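PDB 4MBO: serine-rich Repeat Adhesion Glycoprotein (Srr1), which binds fibrinogen and so probably serves Streptococcus agalactiae as a surface adhesin for attachment to host tissue. Local coordinates for residues 27-32 against 39-44; 33-38 against 152-157; 68-73 against 122-127; 132-137 against 156-161; 62-67 against 141-146. All blocks are in the same frame, centred on the assembly; numbering follows the deposited sequence. Where two conformers were deposited one is given.

In the fold
All five contacts lie in the immunoglobulin-like sandwich built from strands 20-25 to 148-157. Contacts 1 and 2, centres about 8 Å apart, hold the excursion of the chain from the four-stranded sheet to the edge of the seven-stranded one. Contact 3 closes the far edge of the first sheet, centre to centre about 12 Å from contact 1, and contact 5 lies in the middle of the second. Contact 4, its centre about 8 Å from that of contact 2, shares V156 and Q157 with it where the chain moves on. F141 of contact 5 touches the other four. The calcium of contact 1 sits about 6 Å from the W125 side chain and about 9 Å from that of L37.

Contact 1. Residues 27-32 against 39-44; sequences NTLSEP and SSENLV. With CA (calcium ion), chain E.
E41 OE2 is gripped twice by one residue, S30. The backbone N of S30 reaches it over 2.9 Å from above the carboxylate plane, while S30 OG donates to the syn lone pair of E41 OE2 at 2.8 Å. Both donors can serve one oxygen because S30 OG is folded between its own N and carbonyl carbon (chi1 58°). S30 OG is also bonded to K36 NZ, which forms a salt bridge with E31, so a positive charge stands close behind the serine and probably strengthens its hold. The other carboxylate oxygen, E41 OE1, accepts hydrogen bonds from the backbone N of K36 and from a water that in turn accepts from E31 N. The carboxylate thus stitches the loop 27-32 to the turn that follows strand 34-36. L29 lies obliquely across E41, its CD2 3.4 Å from N42 O, and L29 CD1 meets L43 CD2 at 4.3 Å. A second water joins T28 OG1 (3.0 Å) to N42 N (3.1 Å). At S40 a calcium ion is bound by S40 O at 2.7 Å and S40 OG at 2.5 Å, with waters filling the remaining sites. The chain leaves strand 20-25, adds a short strand to the opposite sheet and returns in 43-51, a switch between sheets like that of the A and A' strands in V-type immunoglobulin domains.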
# COMPACT_ATOMS: atom_id res chain seq x y z
N ASN A 27 9.02 9.81 -14.88
CA ASN A 27 8.37 10.78 -15.75
C ASN A 27 6.89 10.99 -15.42
O ASN A 27 6.37 12.10 -15.56
CB ASN A 27 8.54 10.34 -17.20
CG ASN A 27 9.99 10.21 -17.61
OD1 ASN A 27 10.89 10.70 -16.92
ND2 ASN A 27 10.24 9.55 -18.73
N THR A 28 6.24 9.93 -14.93
CA THR A 28 4.79 9.96 -14.69
C THR A 28 4.44 10.67 -13.36
O THR A 28 3.28 10.99 -13.11
CB THR A 28 4.12 8.57 -14.80
OG1 THR A 28 4.50 7.72 -13.71
CG2 THR A 28 4.48 7.92 -16.11
N LEU A 29 5.44 10.95 -12.52
CA LEU A 29 5.18 11.64 -11.25
C LEU A 29 4.75 13.09 -11.51
O LEU A 29 5.26 13.74 -12.43
CB LEU A 29 6.44 11.67 -10.37
CG LEU A 29 7.05 10.35 -9.90
CD1 LEU A 29 8.26 10.63 -9.00
CD2 LEU A 29 6.02 9.51 -9.17
N SER A 30 3.84 13.59 -10.70
CA SER A 30 3.40 14.98 -10.84
C SER A 30 4.54 15.95 -10.55
O SER A 30 4.66 16.99 -11.20
CB SER A 30 2.21 15.27 -9.90
OG SER A 30 2.54 15.02 -8.54
N GLU A 31 5.36 15.62 -9.56
CA GLU A 31 6.54 16.40 -9.22
C GLU A 31 7.74 15.46 -9.05
O GLU A 31 8.00 14.95 -7.95
CB GLU A 31 6.32 17.17 -7.94
CG GLU A 31 5.12 18.10 -7.97
CD GLU A 31 5.03 18.92 -6.70
OE1 GLU A 31 5.68 19.99 -6.63
OE2 GLU A 31 4.26 18.53 -5.79
N PRO A 32 8.47 15.21 -10.14
CA PRO A 32 9.65 14.33 -10.06
C PRO A 32 10.51 14.71 -8.87
O PRO A 32 10.73 15.89 -8.60
CB PRO A 32 10.33 14.56 -11.41
CG PRO A 32 9.18 14.88 -12.32
CD PRO A 32 8.27 15.74 -11.50
N SER A 39 -1.54 9.66 -3.66
CA SER A 39 -2.04 10.22 -4.92
C SER A 39 -1.81 9.22 -6.06
O SER A 39 -1.62 9.60 -7.21
CB SER A 39 -1.37 11.58 -5.22
OG SER A 39 -1.70 12.52 -4.22
N SER A 40 -1.79 7.94 -5.70
CA SER A 40 -1.66 6.85 -6.65
C SER A 40 -0.48 7.04 -7.62
O SER A 40 -0.63 6.89 -8.82
CB SER A 40 -3.01 6.65 -7.38
OG SER A 40 -3.12 5.36 -7.96
N GLU A 41 0.69 7.40 -7.10
CA GLU A 41 1.91 7.50 -7.90
C GLU A 41 2.84 6.28 -7.74
O GLU A 41 2.79 5.56 -6.73
CB GLU A 41 2.68 8.78 -7.56
CG GLU A 41 1.94 10.02 -8.02
CD GLU A 41 2.73 11.30 -7.93
OE1 GLU A 41 3.75 11.36 -7.19
OE2 GLU A 41 2.30 12.27 -8.61
N ASN A 42 3.71 6.07 -8.73
CA ASN A 42 4.64 4.97 -8.72
C ASN A 42 5.77 5.31 -9.67
O ASN A 42 5.72 6.34 -10.37
CB ASN A 42 3.95 3.64 -9.09
CG ASN A 42 3.27 3.68 -10.44
OD1 ASN A 42 2.04 3.86 -10.52
ND2 ASN A 42 4.03 3.57 -11.52
N LEU A 43 6.79 4.48 -9.63
CA LEU A 43 7.93 4.57 -10.55
C LEU A 43 7.71 3.57 -11.66
O LEU A 43 6.77 2.77 -11.62
CB LEU A 43 9.22 4.27 -9.82
CG LEU A 43 9.55 5.24 -8.68
CD1 LEU A 43 10.74 4.75 -7.86
CD2 LEU A 43 9.77 6.66 -9.19
N VAL A 44 8.57 3.61 -12.68
CA VAL A 44 8.46 2.68 -13.78
C VAL A 44 9.82 1.99 -14.00
O VAL A 44 10.87 2.65 -14.05
CB VAL A 44 8.01 3.39 -15.09
CG1 VAL A 44 7.99 2.38 -16.22
CG2 VAL A 44 6.59 3.96 -14.91
CA CA E . -2.06 5.00 -10.15
O HOH W 1 2.93 7.78 -11.15
O HOH W 2 6.80 7.42 -12.80
O HOH W 3 5.11 13.67 -7.50
O HOH W 4 -0.38 3.63 -8.51
O HOH W 5 -4.48 4.53 -10.59
O HOH W 6 -2.76 7.21 -11.10
O HOH W 7 -2.00 3.39 -11.80
O HOH W 8 -0.06 4.77 -10.48

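Contact 2. Residues 33-38 against 152-157; sequences GTVKLD and IEERVQ
G33 to L37 run parallel to E154 to Q157, with T34 beside R155, V35 beside V156 and K36 beside Q157. This short edge strand against the last long strand of the sandwich resembles the A'-G pairing of V-type immunoglobulin domains. The strand axes diverge by 38°, and the bonds alternate as parallel pairing demands: R155 N to G33 O (2.7 Å), V35 N to R155 O (2.8 Å), Q157 N to V35 O (2.9 Å) and L37 N to Q157 O (3.0 Å). T34, K36, R155 and Q157 share one face. There T34 CG2 touches Q157 CB, and Q157, in the conformer given, lies alongside K36. V35 and V156 turn to the other face, toward P126 in the sandwich core. E154 bends back at chi2 (-75°) and brings OE1 to the G33 N-H for a weak, strongly bent bond. The E154 and V35 side chains cross at about a right angle, V35 CG2 against E154 CB and CG. A water accepts from D38 N and donates to Q157 O, while the D38 carboxylate reaches R176, Y314 and N159 N. On the core side L37 CD1 packs on V156 CG1 at 3.6 Å.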
# COMPACT_ATOMS: atom_id res chain seq x y z
N GLY A 33 10.97 13.70 -8.12
CA GLY A 33 11.71 13.92 -6.90
C GLY A 33 10.94 13.44 -5.68
O GLY A 33 11.53 13.23 -4.62
N THR A 34 9.61 13.32 -5.82
CA THR A 34 8.74 12.87 -4.73
C THR A 34 7.69 11.88 -5.26
O THR A 34 7.02 12.16 -6.27
CB THR A 34 7.95 14.04 -4.10
OG1 THR A 34 8.85 15.04 -3.60
CG2 THR A 34 7.10 13.57 -2.96
N VAL A 35 7.57 10.70 -4.63
CA VAL A 35 6.50 9.76 -4.98
C VAL A 35 5.38 9.95 -3.97
O VAL A 35 5.56 9.73 -2.76
CB VAL A 35 6.97 8.28 -4.93
CG1 VAL A 35 5.83 7.34 -5.32
CG2 VAL A 35 8.12 8.04 -5.87
N LYS A 36 4.22 10.37 -4.46
CA LYS A 36 3.03 10.61 -3.62
C LYS A 36 2.20 9.34 -3.55
O LYS A 36 1.35 9.08 -4.40
CB LYS A 36 2.22 11.77 -4.20
CG LYS A 36 3.02 13.06 -4.31
CD LYS A 36 2.22 14.20 -4.93
CE LYS A 36 3.07 15.42 -5.24
NZ LYS A 36 2.39 16.36 -6.18
N LEU A 37 2.41 8.58 -2.48
CA LEU A 37 1.75 7.28 -2.34
C LEU A 37 0.28 7.37 -1.96
O LEU A 37 -0.40 6.36 -1.94
CB LEU A 37 2.51 6.37 -1.38
CG LEU A 37 3.84 5.86 -1.90
CD1 LEU A 37 4.54 5.01 -0.86
CD2 LEU A 37 3.70 5.03 -3.20
N ASP A 38 -0.20 8.57 -1.65
CA ASP A 38 -1.62 8.78 -1.39
C ASP A 38 -2.29 9.55 -2.55
O ASP A 38 -3.43 9.99 -2.45
CB ASP A 38 -1.83 9.46 -0.04
CG ASP A 38 -1.60 8.50 1.11
OD1 ASP A 38 -1.97 7.31 0.95
OD2 ASP A 38 -1.12 8.93 2.17
N ILE A 152 17.49 5.42 -9.01
CA ILE A 152 16.78 6.69 -8.99
C ILE A 152 16.53 7.06 -7.54
O ILE A 152 16.41 6.17 -6.68
CB ILE A 152 15.48 6.64 -9.82
CG1 ILE A 152 14.98 8.06 -10.14
CG2 ILE A 152 14.42 5.81 -9.11
CD1 ILE A 152 13.85 8.05 -11.14
N GLU A 153 16.50 8.36 -7.25
CA GLU A 153 16.24 8.84 -5.89
C GLU A 153 14.94 9.64 -5.84
O GLU A 153 14.69 10.48 -6.72
CB GLU A 153 17.38 9.73 -5.39
CG GLU A 153 18.67 9.01 -5.12
CD GLU A 153 19.70 9.96 -4.52
OE1 GLU A 153 20.05 9.72 -3.38
OE2 GLU A 153 20.07 10.96 -5.16
N GLU A 154 14.15 9.41 -4.80
CA GLU A 154 12.89 10.11 -4.60
C GLU A 154 12.52 10.19 -3.15
O GLU A 154 12.76 9.22 -2.41
CB GLU A 154 11.69 9.34 -5.23
CG GLU A 154 11.84 8.86 -6.66
CD GLU A 154 11.71 9.93 -7.68
OE1 GLU A 154 11.28 11.06 -7.35
OE2 GLU A 154 12.11 9.68 -8.85
N ARG A 155 11.95 11.31 -2.72
CA ARG A 155 11.31 11.34 -1.42
C ARG A 155 10.01 10.53 -1.55
O ARG A 155 9.47 10.35 -2.65
CB ARG A 155 10.94 12.78 -1.02
CG ARG A 155 12.12 13.68 -0.90
CD ARG A 155 11.68 15.10 -0.51
NE ARG A 155 12.79 15.98 -0.79
CZ ARG A 155 13.08 16.41 -2.01
NH1 ARG A 155 14.13 17.20 -2.19
NH2 ARG A 155 12.34 16.05 -3.06
N VAL A 156 9.50 10.07 -0.43
CA VAL A 156 8.23 9.34 -0.39
C VAL A 156 7.30 10.14 0.51
O VAL A 156 7.64 10.45 1.63
CB VAL A 156 8.43 7.92 0.11
CG1 VAL A 156 7.10 7.21 0.27
CG2 VAL A 156 9.34 7.18 -0.87
N GLN A 157 6.12 10.45 0.00
CA GLN A 157 5.19 11.26 0.75
C GLN A 157 3.85 10.58 0.93
O GLN A 157 3.33 9.98 0.01
CB GLN A 157 4.98 12.58 0.00
CG GLN A 157 3.86 13.45 0.52
CD GLN A 157 3.75 14.74 -0.27
OE1 GLN A 157 4.64 15.58 -0.22
NE2 GLN A 157 2.67 14.89 -1.02
O HOH W 9 0.73 11.40 -1.26

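Contact 3. Residues 68-73 against 122-127; sequences LDTQGI and MPVWPD
D69 and W125 form the hydrogen-bonded pair of a short antiparallel ladder, consistent with the D-E edge of an immunoglobulin-like sandwich. D69 N gives to W125 O and W125 N to D69 O, both over 2.9 Å, so each residue satisfies the other's backbone. Beyond them the chain leaves the sheet in an Asx turn. With its carboxylate folded between backbone N and carbonyl carbon (chi1 69°), D69 offers OD1 to two later N-H groups, Q71 N at 2.8 Å and G72 N at 3.0 Å, which arrive on the same face of the carboxylate. The other oxygen, D69 OD2, lies only 3.3 Å from D127 OD1. R129 answers both: its NH1 bridges to D69 OD2 and its NE to D127 OD1, while Q71 OE1 accepts from the same NH1. One guanidinium therefore probably offsets the repulsion between two buried acids. Where the strands part, T70 O and P123 O, both acceptors, are bridged by a water that donates to each. H100 ND1 is hydrogen-bonded to L68 O. L68 CD1 packs on V124 CG2 at 3.8 Å on the core side, and T70 CG2 touches M122 SD. The turn finally lays its backbone over one face of the W125 indole: Q71 C stands above it, and G72 CA makes a CH-pi contact 3.5 Å from the centroid of the five-membered ring, 12° off its normal.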
# COMPACT_ATOMS: atom_id res chain seq x y z
N LEU A 68 11.75 -1.58 -2.66
CA LEU A 68 11.01 -1.48 -3.91
C LEU A 68 10.24 -2.77 -4.17
O LEU A 68 10.81 -3.85 -3.98
CB LEU A 68 12.04 -1.21 -5.01
CG LEU A 68 11.62 -0.72 -6.38
CD1 LEU A 68 10.99 0.64 -6.29
CD2 LEU A 68 12.83 -0.69 -7.32
N ASP A 69 8.95 -2.67 -4.55
CA ASP A 69 8.11 -3.84 -4.83
C ASP A 69 7.32 -3.61 -6.13
O ASP A 69 7.36 -2.53 -6.69
CB ASP A 69 7.22 -4.22 -3.64
CG ASP A 69 6.12 -3.24 -3.35
OD1 ASP A 69 5.41 -2.87 -4.30
OD2 ASP A 69 5.91 -2.90 -2.14
N THR A 70 6.70 -4.67 -6.62
CA THR A 70 5.89 -4.66 -7.83
C THR A 70 4.39 -4.56 -7.56
O THR A 70 3.57 -4.74 -8.47
CB THR A 70 6.11 -5.98 -8.60
OG1 THR A 70 5.76 -7.08 -7.73
CG2 THR A 70 7.55 -6.09 -9.04
N GLN A 71 4.06 -4.23 -6.31
CA GLN A 71 2.68 -4.30 -5.81
C GLN A 71 1.92 -3.01 -5.43
O GLN A 71 0.71 -2.90 -5.73
CB GLN A 71 2.69 -5.19 -4.57
CG GLN A 71 3.07 -6.62 -4.87
CD GLN A 71 3.15 -7.44 -3.61
OE1 GLN A 71 3.66 -6.96 -2.60
NE2 GLN A 71 2.70 -8.70 -3.67
N GLY A 72 2.56 -2.11 -4.73
CA GLY A 72 1.89 -0.94 -4.18
C GLY A 72 0.99 -1.43 -3.05
O GLY A 72 1.50 -2.00 -2.05
N ILE A 73 -0.33 -1.30 -3.22
CA ILE A 73 -1.29 -1.79 -2.21
C ILE A 73 -1.84 -3.19 -2.54
O ILE A 73 -2.63 -3.74 -1.81
CB ILE A 73 -2.46 -0.83 -1.92
CG1 ILE A 73 -3.39 -0.65 -3.15
CG2 ILE A 73 -1.92 0.51 -1.45
CD1 ILE A 73 -4.65 0.10 -2.83
N MET A 122 7.12 -2.11 -16.46
CA MET A 122 6.13 -2.36 -15.41
C MET A 122 6.23 -1.31 -14.31
O MET A 122 7.31 -0.71 -14.09
CB MET A 122 6.35 -3.74 -14.79
CG MET A 122 7.51 -3.75 -13.85
SD MET A 122 7.74 -5.35 -13.02
CE MET A 122 8.38 -6.20 -14.40
N PRO A 123 5.11 -1.07 -13.62
CA PRO A 123 5.20 -0.17 -12.47
C PRO A 123 5.87 -0.85 -11.28
O PRO A 123 5.75 -2.06 -11.06
CB PRO A 123 3.72 0.14 -12.14
CG PRO A 123 2.99 -1.03 -12.64
CD PRO A 123 3.73 -1.48 -13.89
N VAL A 124 6.62 -0.05 -10.55
CA VAL A 124 7.22 -0.48 -9.28
C VAL A 124 6.97 0.64 -8.27
O VAL A 124 6.89 1.80 -8.63
CB VAL A 124 8.71 -0.82 -9.35
CG1 VAL A 124 8.95 -2.06 -10.20
CG2 VAL A 124 9.55 0.33 -9.84
N TRP A 125 6.86 0.26 -6.99
CA TRP A 125 6.54 1.19 -5.94
C TRP A 125 7.56 1.15 -4.81
O TRP A 125 8.07 0.07 -4.47
CB TRP A 125 5.21 0.78 -5.28
CG TRP A 125 3.98 1.05 -6.04
CD1 TRP A 125 3.11 2.08 -5.82
CD2 TRP A 125 3.42 0.26 -7.08
NE1 TRP A 125 2.06 1.99 -6.68
CE2 TRP A 125 2.21 0.88 -7.45
CE3 TRP A 125 3.80 -0.94 -7.71
CZ2 TRP A 125 1.40 0.38 -8.47
CZ3 TRP A 125 2.97 -1.44 -8.72
CH2 TRP A 125 1.79 -0.78 -9.08
N PRO A 126 7.87 2.32 -4.22
CA PRO A 126 8.53 2.32 -2.93
C PRO A 126 7.66 1.44 -2.02
O PRO A 126 6.43 1.64 -1.94
CB PRO A 126 8.48 3.79 -2.50
CG PRO A 126 8.44 4.53 -3.80
CD PRO A 126 7.54 3.69 -4.65
N ASP A 127 8.27 0.46 -1.35
CA ASP A 127 7.50 -0.54 -0.59
C ASP A 127 6.94 0.10 0.65
O ASP A 127 7.69 0.56 1.52
CB ASP A 127 8.40 -1.75 -0.30
CG ASP A 127 7.70 -2.87 0.41
OD1 ASP A 127 6.66 -2.67 1.08
OD2 ASP A 127 8.20 -4.02 0.31
O HOH W 10 4.09 -4.20 -11.18

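Contact 4. Residues 132-137 against 156-161; sequences SKTTSD and VQYNSP
The end of strand 148-157, where the sandwich hands the chain over to strand 162-165 of the next sheet, is flanked here by the irregular loop 132-137. T135 and V156 are joined twice. T135 N donates to V156 O over 2.9 Å, as a neighbouring strand would, but the return bond goes from V156 N to the hydroxyl, T135 OG1, at 3.1 Å and an almost straight 169°. That hydroxyl is tucked between its own N and carbonyl carbon (chi1 68°), facing V156, and T135 OG1 in turn donates a hydrogen bond to D137 O at 2.9 Å. One residue earlier in the loop, T134 OG1 accepts the N-H of Y158 at 2.9 Å. A water lies 2.7 Å from T134 OG1 and donates to Y158 O. T134 CA also directs its hydrogen at V156 O, 3.3 Å away. Y158 meets the loop with the edge of its ring. K133 O and T134 OG1 lie in the ring plane, Y158 CD2 is 3.5 Å from T134 N, and Y158 CE2 reaches S132 C. The phenol OH goes past the loop segment to I131 O, so the ring is pinned at its tip as well. Contacts with the second half of the molecule come from the same loop: T134 N is bonded to D242 OD2, and the S132 backbone to D242 and S243. Two threonine hydroxyls thus stand in for the carbonyls that a regular strand would present, satisfying the N-H groups of V156 and Y158 beside a loop that forms no regular strand.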
# COMPACT_ATOMS: atom_id res chain seq x y z
N SER A 132 7.57 3.27 5.29
CA SER A 132 6.21 3.35 5.81
C SER A 132 5.80 4.73 6.35
O SER A 132 4.66 4.92 6.79
CB SER A 132 6.06 2.29 6.87
OG SER A 132 6.96 2.59 7.91
N LYS A 133 6.74 5.67 6.37
CA LYS A 133 6.49 7.04 6.78
C LYS A 133 7.01 8.03 5.76
O LYS A 133 7.97 7.77 5.04
CB LYS A 133 7.16 7.33 8.14
CG LYS A 133 6.59 6.56 9.31
CD LYS A 133 7.36 6.86 10.59
CE LYS A 133 7.00 5.96 11.74
NZ LYS A 133 7.74 6.34 12.99
N THR A 134 6.41 9.21 5.74
CA THR A 134 6.85 10.28 4.86
C THR A 134 8.32 10.60 5.14
O THR A 134 8.74 10.62 6.29
CB THR A 134 6.00 11.52 5.10
OG1 THR A 134 4.65 11.26 4.68
CG2 THR A 134 6.53 12.71 4.39
N THR A 135 9.11 10.81 4.10
CA THR A 135 10.53 11.09 4.28
C THR A 135 10.81 12.51 3.85
O THR A 135 10.28 12.96 2.84
CB THR A 135 11.43 10.12 3.48
OG1 THR A 135 11.31 10.34 2.07
CG2 THR A 135 11.08 8.65 3.79
N SER A 136 11.60 13.21 4.63
CA SER A 136 12.02 14.58 4.24
C SER A 136 13.10 14.52 3.17
O SER A 136 13.24 15.44 2.35
CB SER A 136 12.57 15.35 5.43
OG SER A 136 13.68 14.64 5.97
N ASP A 137 13.88 13.45 3.18
CA ASP A 137 15.02 13.35 2.24
C ASP A 137 14.78 12.25 1.19
O ASP A 137 13.94 11.39 1.36
CB ASP A 137 16.31 13.08 3.03
CG ASP A 137 16.54 14.06 4.26
OD1 ASP A 137 16.03 15.22 4.36
OD2 ASP A 137 17.32 13.62 5.16
N VAL A 156 9.50 10.07 -0.43
CA VAL A 156 8.23 9.34 -0.39
C VAL A 156 7.30 10.14 0.51
O VAL A 156 7.64 10.45 1.63
CB VAL A 156 8.43 7.92 0.11
CG1 VAL A 156 7.10 7.21 0.27
CG2 VAL A 156 9.34 7.18 -0.87
N GLN A 157 6.12 10.45 0.00
CA GLN A 157 5.19 11.26 0.75
C GLN A 157 3.85 10.58 0.93
O GLN A 157 3.33 9.98 0.01
CB GLN A 157 4.98 12.58 0.00
CG GLN A 157 3.86 13.45 0.52
CD GLN A 157 3.75 14.74 -0.27
OE1 GLN A 157 4.64 15.58 -0.22
NE2 GLN A 157 2.67 14.89 -1.02
N TYR A 158 3.32 10.70 2.13
CA TYR A 158 1.99 10.24 2.47
C TYR A 158 1.22 11.47 2.97
O TYR A 158 1.80 12.48 3.39
CB TYR A 158 2.03 9.24 3.59
CG TYR A 158 2.70 7.92 3.26
CD1 TYR A 158 1.98 6.88 2.71
CD2 TYR A 158 4.05 7.70 3.56
CE1 TYR A 158 2.58 5.65 2.41
CE2 TYR A 158 4.65 6.49 3.27
CZ TYR A 158 3.91 5.46 2.73
OH TYR A 158 4.49 4.25 2.42
N ASN A 159 -0.10 11.43 2.86
CA ASN A 159 -0.89 12.54 3.36
C ASN A 159 -0.86 12.68 4.86
O ASN A 159 -0.69 11.69 5.59
CB ASN A 159 -2.34 12.38 2.92
CG ASN A 159 -2.56 12.77 1.49
OD1 ASN A 159 -1.71 13.43 0.86
ND2 ASN A 159 -3.69 12.38 0.96
N SER A 160 -1.03 13.92 5.33
CA SER A 160 -1.06 14.21 6.77
C SER A 160 -2.47 14.09 7.33
O SER A 160 -3.44 14.18 6.61
CB SER A 160 -0.55 15.63 7.06
OG SER A 160 0.82 15.73 6.70
N PRO A 161 -2.59 13.88 8.64
CA PRO A 161 -3.92 13.82 9.24
C PRO A 161 -4.72 15.10 9.19
O PRO A 161 -4.16 16.19 9.02
CB PRO A 161 -3.61 13.47 10.71
CG PRO A 161 -2.32 12.72 10.63
CD PRO A 161 -1.54 13.43 9.57
O HOH W 11 2.68 12.05 6.41

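Contact 5. Residues 62-67 against 141-146; sequences VKLSDN and FTATLN
The F141 ring and the N67 amide meet with the two side chains at about a right angle and their planes turned 36° apart. N67 OD1 approaches F141 CD1 to 3.3 Å from an oblique direction, and the N67 backbone O lies in the ring plane at the edge, 3.5 Å from F141 CE1. Farther round, the ring touches E154 and V156 of the next strand, P126 and I131. The amide is held in place by two bonds: N67 ND2 is bonded to C140 O, and N67 OD1 accepts the S65 hydroxyl at 2.7 Å. S65 OG, folded between N and carbonyl carbon (chi1 52°), also takes the T142 N-H at 3.1 Å and 176°, continuing the ladder after the backbone has begun to turn away. Before that point the pairing is regular. S65 N gives to T142 O, and K63 and T144 exchange both of their backbone bonds, K63 N to T144 O at 2.9 Å and T144 N to K63 O at 2.8 Å. On the core face L64 CD2 meets A143 CB at 3.8 Å and V62 CG2 meets L145 CD1 at 4.1 Å. V62 and L145 rest on F47 of the opposing sheet, A143 and L145 on I22. K63 and T144 take the other face. Two adjoining antiparallel mid-sheet strands, alternating core and surface residues, are what the C and F strands form in an immunoglobulin-like sandwich.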
# COMPACT_ATOMS: atom_id res chain seq x y z
N VAL A 62 15.52 -10.43 -12.13
CA VAL A 62 15.65 -8.97 -12.00
C VAL A 62 15.61 -8.67 -10.50
O VAL A 62 14.64 -8.98 -9.82
CB VAL A 62 14.55 -8.23 -12.74
CG1 VAL A 62 14.65 -6.73 -12.51
CG2 VAL A 62 14.62 -8.55 -14.22
N LYS A 63 16.68 -8.10 -9.98
CA LYS A 63 16.80 -7.84 -8.54
C LYS A 63 16.39 -6.42 -8.22
O LYS A 63 16.87 -5.49 -8.84
CB LYS A 63 18.21 -8.10 -8.10
CG LYS A 63 18.73 -9.49 -8.47
CD LYS A 63 20.20 -9.56 -8.09
CE LYS A 63 20.88 -10.82 -8.53
NZ LYS A 63 22.26 -10.75 -7.97
N LEU A 64 15.51 -6.24 -7.23
CA LEU A 64 15.14 -4.91 -6.78
C LEU A 64 15.74 -4.69 -5.37
O LEU A 64 16.01 -5.61 -4.61
CB LEU A 64 13.62 -4.74 -6.70
CG LEU A 64 12.81 -5.15 -7.93
CD1 LEU A 64 11.33 -4.97 -7.62
CD2 LEU A 64 13.27 -4.38 -9.14
N SER A 65 15.97 -3.43 -5.03
CA SER A 65 16.38 -3.07 -3.70
C SER A 65 15.28 -3.41 -2.70
O SER A 65 14.12 -3.60 -3.10
CB SER A 65 16.78 -1.59 -3.66
OG SER A 65 15.78 -0.71 -4.20
N ASP A 66 15.64 -3.54 -1.43
CA ASP A 66 14.70 -3.93 -0.40
C ASP A 66 13.55 -2.99 -0.22
O ASP A 66 12.56 -3.35 0.41
CB ASP A 66 15.39 -3.98 0.97
CG ASP A 66 16.25 -5.16 1.16
OD1 ASP A 66 16.49 -5.95 0.24
OD2 ASP A 66 16.73 -5.30 2.33
N ASN A 67 13.67 -1.76 -0.72
CA ASN A 67 12.62 -0.80 -0.53
C ASN A 67 11.75 -0.62 -1.75
O ASN A 67 11.06 0.39 -1.84
CB ASN A 67 13.21 0.55 -0.13
CG ASN A 67 14.19 1.08 -1.16
OD1 ASN A 67 14.36 0.50 -2.24
ND2 ASN A 67 14.81 2.22 -0.85
N PHE A 141 16.52 3.97 -4.79
CA PHE A 141 15.84 2.80 -5.39
C PHE A 141 16.70 2.27 -6.50
O PHE A 141 17.15 3.02 -7.32
CB PHE A 141 14.46 3.16 -5.90
CG PHE A 141 13.59 3.79 -4.86
CD1 PHE A 141 12.93 3.01 -3.92
CD2 PHE A 141 13.43 5.17 -4.81
CE1 PHE A 141 12.17 3.57 -2.95
CE2 PHE A 141 12.65 5.74 -3.82
CZ PHE A 141 12.01 4.94 -2.90
N THR A 142 16.94 0.97 -6.51
CA THR A 142 17.77 0.33 -7.53
C THR A 142 17.18 -0.98 -8.06
O THR A 142 16.37 -1.63 -7.43
CB THR A 142 19.22 0.05 -7.05
OG1 THR A 142 19.27 -0.93 -5.98
CG2 THR A 142 19.90 1.36 -6.58
N ALA A 143 17.64 -1.36 -9.24
CA ALA A 143 17.28 -2.61 -9.87
C ALA A 143 18.48 -3.09 -10.65
O ALA A 143 19.14 -2.31 -11.32
CB ALA A 143 16.09 -2.44 -10.78
N THR A 144 18.70 -4.40 -10.62
CA THR A 144 19.83 -5.03 -11.29
C THR A 144 19.41 -6.18 -12.18
O THR A 144 18.57 -6.98 -11.80
CB THR A 144 20.81 -5.59 -10.24
OG1 THR A 144 21.36 -4.51 -9.47
CG2 THR A 144 21.96 -6.34 -10.86
N LEU A 145 20.02 -6.27 -13.37
CA LEU A 145 19.81 -7.41 -14.24
C LEU A 145 21.22 -7.78 -14.73
O LEU A 145 21.83 -7.05 -15.49
CB LEU A 145 18.85 -7.10 -15.40
CG LEU A 145 18.66 -8.25 -16.40
CD1 LEU A 145 18.23 -9.57 -15.76
CD2 LEU A 145 17.61 -7.83 -17.40
N ASN A 146 21.72 -8.91 -14.24
CA ASN A 146 23.08 -9.36 -14.50
C ASN A 146 24.03 -8.24 -14.04
O ASN A 146 23.97 -7.79 -12.89
CB ASN A 146 23.29 -9.73 -15.96
CG ASN A 146 24.62 -10.48 -16.20
OD1 ASN A 146 25.11 -11.20 -15.33
ND2 ASN A 146 25.18 -10.32 -17.39
O HOH W 12 23.79 -9.41 -10.59